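Local coordinates for nucleoporin NUP170 (Chaetomium thermophilum, PDB 5HAX), which is a nucleoporin of the nuclear pore complex and probably serves as a scaffold component, built from a beta-propeller followed by an alpha-helical region, at residues A528-A533 with E633-F638; R597-L602 with V626-N631; A605-V610 with L715-L720. One frame throughout, in Å; residues are numbered along the deposited sequence.

Interaction 1: A528-A533 with E633-F638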
# COMPACT_ATOMS: atom_id res chain seq x y z
N ALA A 528 12.67 -17.97 -1.16
CA ALA A 528 11.39 -18.24 -0.51
C ALA A 528 11.46 -19.50 0.33
O ALA A 528 10.94 -19.54 1.45
CB ALA A 528 10.28 -18.35 -1.56
N ALA A 529 12.10 -20.55 -0.19
CA ALA A 529 12.26 -21.78 0.58
C ALA A 529 13.05 -21.51 1.86
O ALA A 529 12.67 -21.97 2.94
CB ALA A 529 12.95 -22.85 -0.27
N LEU A 530 14.15 -20.77 1.74
CA LEU A 530 14.93 -20.40 2.92
C LEU A 530 14.06 -19.66 3.93
O LEU A 530 14.10 -19.95 5.13
CB LEU A 530 16.13 -19.55 2.50
CG LEU A 530 16.98 -18.97 3.64
CD1 LEU A 530 17.56 -20.08 4.49
CD2 LEU A 530 18.08 -18.09 3.07
N ALA A 531 13.27 -18.70 3.45
CA ALA A 531 12.41 -17.93 4.35
C ALA A 531 11.40 -18.82 5.05
O ALA A 531 11.24 -18.76 6.27
CB ALA A 531 11.70 -16.82 3.57
N VAL A 532 10.70 -19.67 4.28
CA VAL A 532 9.74 -20.60 4.88
C VAL A 532 10.45 -21.51 5.87
O VAL A 532 9.94 -21.77 6.97
CB VAL A 532 9.01 -21.40 3.79
CG1 VAL A 532 8.14 -22.49 4.41
CG2 VAL A 532 8.17 -20.48 2.92
N ALA A 533 11.62 -22.03 5.50
CA ALA A 533 12.38 -22.88 6.41
C ALA A 533 12.69 -22.17 7.71
O ALA A 533 12.78 -22.81 8.77
CB ALA A 533 13.67 -23.34 5.73
N GLU A 633 18.86 -13.81 13.66
CA GLU A 633 19.30 -14.90 14.53
C GLU A 633 18.65 -16.22 14.13
O GLU A 633 19.30 -17.27 14.14
CB GLU A 633 18.99 -14.57 15.98
CG GLU A 633 19.93 -13.53 16.59
CD GLU A 633 21.35 -14.05 16.73
OE1 GLU A 633 22.26 -13.23 16.99
OE2 GLU A 633 21.57 -15.27 16.58
N ARG A 634 17.36 -16.20 13.78
CA ARG A 634 16.70 -17.42 13.32
C ARG A 634 17.34 -17.94 12.04
O ARG A 634 17.45 -19.15 11.83
CB ARG A 634 15.20 -17.19 13.12
CG ARG A 634 14.37 -17.41 14.38
CD ARG A 634 12.97 -17.92 14.06
NE ARG A 634 12.99 -19.24 13.43
CZ ARG A 634 11.93 -20.03 13.31
NH1 ARG A 634 12.04 -21.21 12.72
NH2 ARG A 634 10.75 -19.65 13.80
N LEU A 635 17.77 -17.02 11.16
CA LEU A 635 18.51 -17.43 9.97
C LEU A 635 19.83 -18.09 10.36
O LEU A 635 20.20 -19.14 9.83
CB LEU A 635 18.75 -16.22 9.06
CG LEU A 635 19.66 -16.44 7.85
CD1 LEU A 635 19.14 -17.55 6.95
CD2 LEU A 635 19.81 -15.14 7.07
N ARG A 636 20.56 -17.48 11.29
CA ARG A 636 21.81 -18.06 11.77
C ARG A 636 21.57 -19.43 12.41
O ARG A 636 22.28 -20.39 12.13
CB ARG A 636 22.48 -17.12 12.77
CG ARG A 636 23.41 -16.11 12.12
CD ARG A 636 23.70 -14.93 13.04
NE ARG A 636 24.09 -15.34 14.39
CZ ARG A 636 25.25 -15.91 14.69
NH1 ARG A 636 25.52 -16.24 15.95
NH2 ARG A 636 26.15 -16.15 13.75
N ASN A 637 20.55 -19.52 13.27
CA ASN A 637 20.22 -20.79 13.90
C ASN A 637 19.91 -21.86 12.85
O ASN A 637 20.26 -23.03 13.03
CB ASN A 637 19.02 -20.61 14.83
CG ASN A 637 18.59 -21.90 15.49
OD1 ASN A 637 19.42 -22.75 15.83
ND2 ASN A 637 17.28 -22.06 15.67
N PHE A 638 19.27 -21.47 11.75
CA PHE A 638 18.94 -22.43 10.70
C PHE A 638 20.20 -22.95 10.02
O PHE A 638 20.29 -24.14 9.70
CB PHE A 638 18.01 -21.78 9.67
CG PHE A 638 17.83 -22.60 8.43
CD1 PHE A 638 16.95 -23.67 8.40
CD2 PHE A 638 18.55 -22.30 7.28
CE1 PHE A 638 16.78 -24.42 7.25
CE2 PHE A 638 18.39 -23.05 6.13
CZ PHE A 638 17.50 -24.11 6.12

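Interaction 2: R597-L602 with V626-N631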
# COMPACT_ATOMS: atom_id res chain seq x y z
N ARG A 597 17.29 -8.24 2.46
CA ARG A 597 15.93 -7.75 2.64
C ARG A 597 15.56 -7.66 4.11
O ARG A 597 14.69 -6.86 4.48
CB ARG A 597 14.96 -8.64 1.87
CG ARG A 597 15.09 -8.49 0.36
CD ARG A 597 14.32 -9.56 -0.41
NE ARG A 597 14.30 -9.28 -1.85
CZ ARG A 597 13.79 -10.10 -2.77
NH1 ARG A 597 13.25 -11.26 -2.41
NH2 ARG A 597 13.82 -9.75 -4.05
N LEU A 598 16.20 -8.46 4.97
CA LEU A 598 15.93 -8.36 6.40
C LEU A 598 16.47 -7.07 7.00
O LEU A 598 15.95 -6.61 8.03
CB LEU A 598 16.53 -9.57 7.13
CG LEU A 598 15.89 -10.94 6.90
CD1 LEU A 598 16.65 -11.99 7.70
CD2 LEU A 598 14.41 -10.96 7.27
N VAL A 599 17.50 -6.47 6.40
CA VAL A 599 18.16 -5.29 6.95
C VAL A 599 18.08 -4.08 6.03
O VAL A 599 18.77 -3.09 6.26
CB VAL A 599 19.63 -5.60 7.31
CG1 VAL A 599 19.72 -6.75 8.30
CG2 VAL A 599 20.45 -5.89 6.05
N ARG A 600 17.24 -4.14 4.99
CA ARG A 600 17.22 -3.05 4.01
C ARG A 600 16.81 -1.72 4.65
O ARG A 600 17.28 -0.66 4.22
CB ARG A 600 16.28 -3.40 2.85
CG ARG A 600 14.81 -3.31 3.19
CD ARG A 600 13.96 -4.08 2.19
NE ARG A 600 14.18 -3.64 0.81
CZ ARG A 600 13.49 -2.68 0.20
NH1 ARG A 600 13.77 -2.36 -1.06
NH2 ARG A 600 12.51 -2.04 0.83
N THR A 601 15.94 -1.75 5.66
CA THR A 601 15.54 -0.52 6.34
C THR A 601 16.65 0.05 7.23
O THR A 601 16.54 1.20 7.65
CB THR A 601 14.30 -0.76 7.20
OG1 THR A 601 14.59 -1.72 8.23
CG2 THR A 601 13.14 -1.27 6.35
N LEU A 602 17.70 -0.73 7.50
CA LEU A 602 18.77 -0.34 8.42
C LEU A 602 20.03 0.12 7.70
O LEU A 602 20.57 1.18 8.02
CB LEU A 602 19.12 -1.53 9.32
CG LEU A 602 18.67 -1.50 10.78
CD1 LEU A 602 17.19 -1.19 10.88
CD2 LEU A 602 18.99 -2.83 11.44
N VAL A 626 14.49 -5.02 17.26
CA VAL A 626 14.35 -6.33 17.90
C VAL A 626 13.93 -7.37 16.87
O VAL A 626 14.54 -8.44 16.75
CB VAL A 626 13.34 -6.25 19.06
CG1 VAL A 626 13.00 -7.65 19.58
CG2 VAL A 626 13.90 -5.40 20.19
N THR A 627 12.86 -7.09 16.12
CA THR A 627 12.36 -8.06 15.14
C THR A 627 13.42 -8.37 14.09
O THR A 627 13.59 -9.53 13.69
CB THR A 627 11.09 -7.53 14.47
OG1 THR A 627 11.37 -6.31 13.78
CG2 THR A 627 10.00 -7.29 15.51
N ILE A 628 14.14 -7.34 13.61
CA ILE A 628 15.20 -7.57 12.64
C ILE A 628 16.25 -8.51 13.23
O ILE A 628 16.67 -9.48 12.58
CB ILE A 628 15.83 -6.23 12.22
CG1 ILE A 628 14.82 -5.39 11.43
CG2 ILE A 628 17.08 -6.46 11.37
CD1 ILE A 628 15.26 -3.98 11.17
N GLN A 629 16.67 -8.25 14.47
CA GLN A 629 17.66 -9.10 15.11
C GLN A 629 17.16 -10.53 15.26
O GLN A 629 17.90 -11.49 15.00
CB GLN A 629 18.03 -8.53 16.48
CG GLN A 629 19.01 -9.40 17.25
CD GLN A 629 19.49 -8.73 18.53
OE1 GLN A 629 20.69 -8.71 18.81
NE2 GLN A 629 18.56 -8.19 19.30
N GLU A 630 15.90 -10.70 15.68
CA GLU A 630 15.33 -12.04 15.79
C GLU A 630 15.36 -12.76 14.45
O GLU A 630 15.71 -13.94 14.38
CB GLU A 630 13.90 -11.95 16.33
CG GLU A 630 13.81 -11.52 17.78
CD GLU A 630 12.37 -11.37 18.25
OE1 GLU A 630 11.45 -11.61 17.44
OE2 GLU A 630 12.16 -11.02 19.43
N ASN A 631 14.99 -12.06 13.37
CA ASN A 631 15.01 -12.67 12.05
C ASN A 631 16.42 -13.09 11.65
O ASN A 631 16.62 -14.19 11.13
CB ASN A 631 14.42 -11.71 11.02
CG ASN A 631 12.92 -11.56 11.14
OD1 ASN A 631 12.24 -12.41 11.71
ND2 ASN A 631 12.39 -10.46 10.61
O HOH W 1 13.74 -7.82 9.04

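Interaction 3: A605-V610 with L715-L720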
# COMPACT_ATOMS: atom_id res chain seq x y z
N ALA A 605 20.80 3.67 6.69
CA ALA A 605 20.25 4.64 7.61
C ALA A 605 21.28 5.05 8.66
O ALA A 605 22.14 4.26 9.07
CB ALA A 605 19.01 4.08 8.31
N LYS A 606 21.19 6.31 9.09
CA LYS A 606 21.97 6.77 10.22
C LYS A 606 21.50 6.08 11.49
O LYS A 606 20.31 5.79 11.66
CB LYS A 606 21.84 8.29 10.39
CG LYS A 606 22.23 9.10 9.16
CD LYS A 606 23.71 8.98 8.85
CE LYS A 606 24.12 9.94 7.74
NZ LYS A 606 25.53 9.74 7.31
N VAL A 607 22.44 5.81 12.40
CA VAL A 607 22.08 5.13 13.64
C VAL A 607 21.27 6.05 14.55
O VAL A 607 20.31 5.61 15.19
CB VAL A 607 23.35 4.61 14.35
CG1 VAL A 607 22.97 3.91 15.65
CG2 VAL A 607 24.12 3.66 13.44
N VAL A 608 21.64 7.33 14.61
CA VAL A 608 21.07 8.25 15.58
C VAL A 608 20.53 9.49 14.88
O VAL A 608 20.85 9.78 13.73
CB VAL A 608 22.11 8.67 16.65
CG1 VAL A 608 22.57 7.46 17.44
CG2 VAL A 608 23.30 9.37 16.00
N GLN A 609 19.68 10.22 15.61
CA GLN A 609 19.14 11.50 15.18
C GLN A 609 19.32 12.50 16.31
O GLN A 609 18.69 12.36 17.37
CB GLN A 609 17.66 11.38 14.80
CG GLN A 609 17.40 10.51 13.58
CD GLN A 609 17.89 11.16 12.29
OE1 GLN A 609 17.89 12.38 12.16
NE2 GLN A 609 18.30 10.33 11.34
N VAL A 610 20.17 13.50 16.10
CA VAL A 610 20.44 14.52 17.11
C VAL A 610 19.49 15.70 16.93
O VAL A 610 19.75 16.60 16.13
CB VAL A 610 21.89 15.01 17.05
CG1 VAL A 610 22.19 15.96 18.21
CG2 VAL A 610 22.86 13.83 17.08
N LEU A 715 27.20 8.28 11.46
CA LEU A 715 27.44 6.85 11.49
C LEU A 715 26.22 6.11 10.95
O LEU A 715 25.10 6.29 11.45
CB LEU A 715 27.75 6.37 12.91
CG LEU A 715 27.79 4.85 13.10
CD1 LEU A 715 29.01 4.26 12.41
CD2 LEU A 715 27.76 4.49 14.57
N THR A 716 26.43 5.27 9.94
CA THR A 716 25.39 4.42 9.40
C THR A 716 25.48 3.02 9.99
O THR A 716 26.48 2.64 10.60
CB THR A 716 25.49 4.34 7.87
OG1 THR A 716 26.66 3.62 7.50
CG2 THR A 716 25.53 5.74 7.26
N TYR A 717 24.41 2.24 9.81
CA TYR A 717 24.43 0.85 10.25
C TYR A 717 25.42 0.03 9.44
O TYR A 717 26.08 -0.87 9.98
CB TYR A 717 23.03 0.25 10.17
CG TYR A 717 22.19 0.52 11.40
CD1 TYR A 717 22.31 -0.28 12.53
CD2 TYR A 717 21.27 1.56 11.43
CE1 TYR A 717 21.54 -0.05 13.65
CE2 TYR A 717 20.50 1.80 12.55
CZ TYR A 717 20.64 1.00 13.66
OH TYR A 717 19.88 1.23 14.78
N GLU A 718 25.54 0.32 8.14
CA GLU A 718 26.54 -0.35 7.32
C GLU A 718 27.93 -0.19 7.91
O GLU A 718 28.69 -1.16 8.03
CB GLU A 718 26.50 0.20 5.89
CG GLU A 718 27.61 -0.35 5.00
CD GLU A 718 27.62 0.28 3.62
OE1 GLU A 718 28.26 -0.29 2.71
OE2 GLU A 718 27.00 1.35 3.44
N GLN A 719 28.29 1.04 8.28
CA GLN A 719 29.62 1.30 8.84
C GLN A 719 29.80 0.57 10.17
O GLN A 719 30.86 -0.00 10.43
CB GLN A 719 29.82 2.80 9.00
CG GLN A 719 29.81 3.56 7.68
CD GLN A 719 29.44 5.03 7.84
OE1 GLN A 719 29.02 5.47 8.91
NE2 GLN A 719 29.60 5.80 6.77
N LEU A 720 28.76 0.59 11.01
CA LEU A 720 28.81 -0.14 12.27
C LEU A 720 29.03 -1.63 12.05
O LEU A 720 29.76 -2.27 12.80
CB LEU A 720 27.50 0.10 13.04
CG LEU A 720 27.30 -0.67 14.35
CD1 LEU A 720 28.30 -0.20 15.39
CD2 LEU A 720 25.88 -0.50 14.84
O HOH W 2 18.73 3.66 14.95
O HOH W 3 24.06 8.08 12.99

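Interaction 1: A528-A533 with E633-F638
L530 and A533, one turn apart on the last part of helix 522-533, meet L635 and F638 of helix 622-640, and apolar contact carries most of the meeting. The F638 ring comes in between the two residues of the other helix: its CE2 lies 3.5 Å from L530 CD1, and its CE1 lies 3.6 Å from A533 CB. With F638 CG anti to the backbone N (chi1 169°), the ring extends from its own helix across to these two carbons. L635 adds a second leucine, its CD1 reaching L530 CD1 at 3.9 Å, and the two leucine side chains cross at about a right angle. Were L530 cut back to an alanine, the CE2 side of the F638 ring and the L635 CD1 methyl would probably lose their partner, leaving a gap beside the ring.

Polar groups add little. The guanidinium of R634 comes near the end of helix 522-533, with NH1 4.3 Å from A533 O, which is proximity rather than a bond. Within the second helix, R636 NE forms a salt bridge with E633 OE2, its hydrogen bond weak.

This is near-perpendicular helix packing in the alpha-helical part of the nucleoporin, with 633-638 in the family's C-terminal region; the two short segments run at 97°, axes 10.6 Å apart at closest approach. Around them, L591 of helix 586-599 touches both L530 and L635, C534 lies against L635 and F638, and A556 of helix 549-562 touches A533.

Interaction 2: R597-L602 with V626-N631
I628 of helix 622-640 meets the end of helix 586-599 and the turn that follows it, and its two branches divide the work. CG1 stands anti to the carbonyl carbon (chi1 -67°) and the chain is extended beyond it, sending CD1 out to meet L602 tip to tip. That methyl pair is tight, with I628 CD1 3.4 Å from L602 CD1. The L602 chi1 of -106° lies away from the usual staggered values and places the tip of the leucine against I628 CD1. T601 OG1 also borders I628 CD1, at 3.8 Å. The other branch, I628 CG2, packs on L598 O at 3.5 Å and on V599 CG1.

Here, within the alpha-helical region of the nucleoporin, helix 622-640 packs against the C-terminal part of helix 586-599 and the residues that follow, with L602 N hydrogen-bonded to V599 O. I686 of helix 663-694 touches both L602 and I628.

One helical turn on from I628, N631 turns its CB toward L598, whose CD2 approaches it to 3.8 Å. A water joins the same two residues, donating to L598 O at 2.7 Å and weakly accepting from N631 ND2 at 3.4 Å.

Interaction 3: A605-V610 with L715-L720
K606 and T716 face each other in a single isolated beta bridge, their CA atoms 4.2 Å apart, just where a capping box starts helix 717-722. Two backbone bonds frame the bridge: Y717 N gives its hydrogen to A605 O at 3.1 Å, and V607 N gives its own to L715 O at 2.9 Å. Both donors lie nearly along the C=O axis of their acceptors. Each carbonyl also receives a CA-H...O contact, A605 O from T716 CA and L715 O from K606 CA.

In the capping box, T716 N donates to Q719 OE1, approaching from above the amide carbonyl plane, and T716 OG1 accepts from Q719 N in return. Two backbone N-H groups at the start of the helix are thus satisfied by side chains. K606 NZ is taken up by D714 O, just before L715, while K606 O accepts from T619 OG1.

Water extends the network: one molecule accepts from V608 N and probably donates to L715 O, which would then serve both V607 N and the water.

Apolar contact adds to this. V607 CG2 sits over one face of the Y717 ring in a CH-pi contact, 4.1 Å from its centroid, and V689 of helix 663-694 touches both residues. At the far end of the ring, Y717 OH is 2.7 Å from a second water, which donates to V607 O.

Coming from the N-terminal side, the chain first supplies 528-533, which waits about a hundred residues for its partner 633-638. Inside that span, 597-602 closes a much shorter loop with 626-631, so interaction 2 lies within the span of interaction 1; both land on helix 622-640, on segments one residue apart. Interaction 3 begins at 605-610, soon after the first segment of interaction 2, and is completed only by 715-720, so it crosses both others. Interactions 2 and 3 touch, L602 O lying 3.4 Å from Y717 CB, whereas 1 and 3 stay about 13 Å apart at their nearest atoms. Interactions 1 and 2 tie helices 522-533 and 586-599 to helix 622-640; interaction 3 ties 605-610 to helix 717-722.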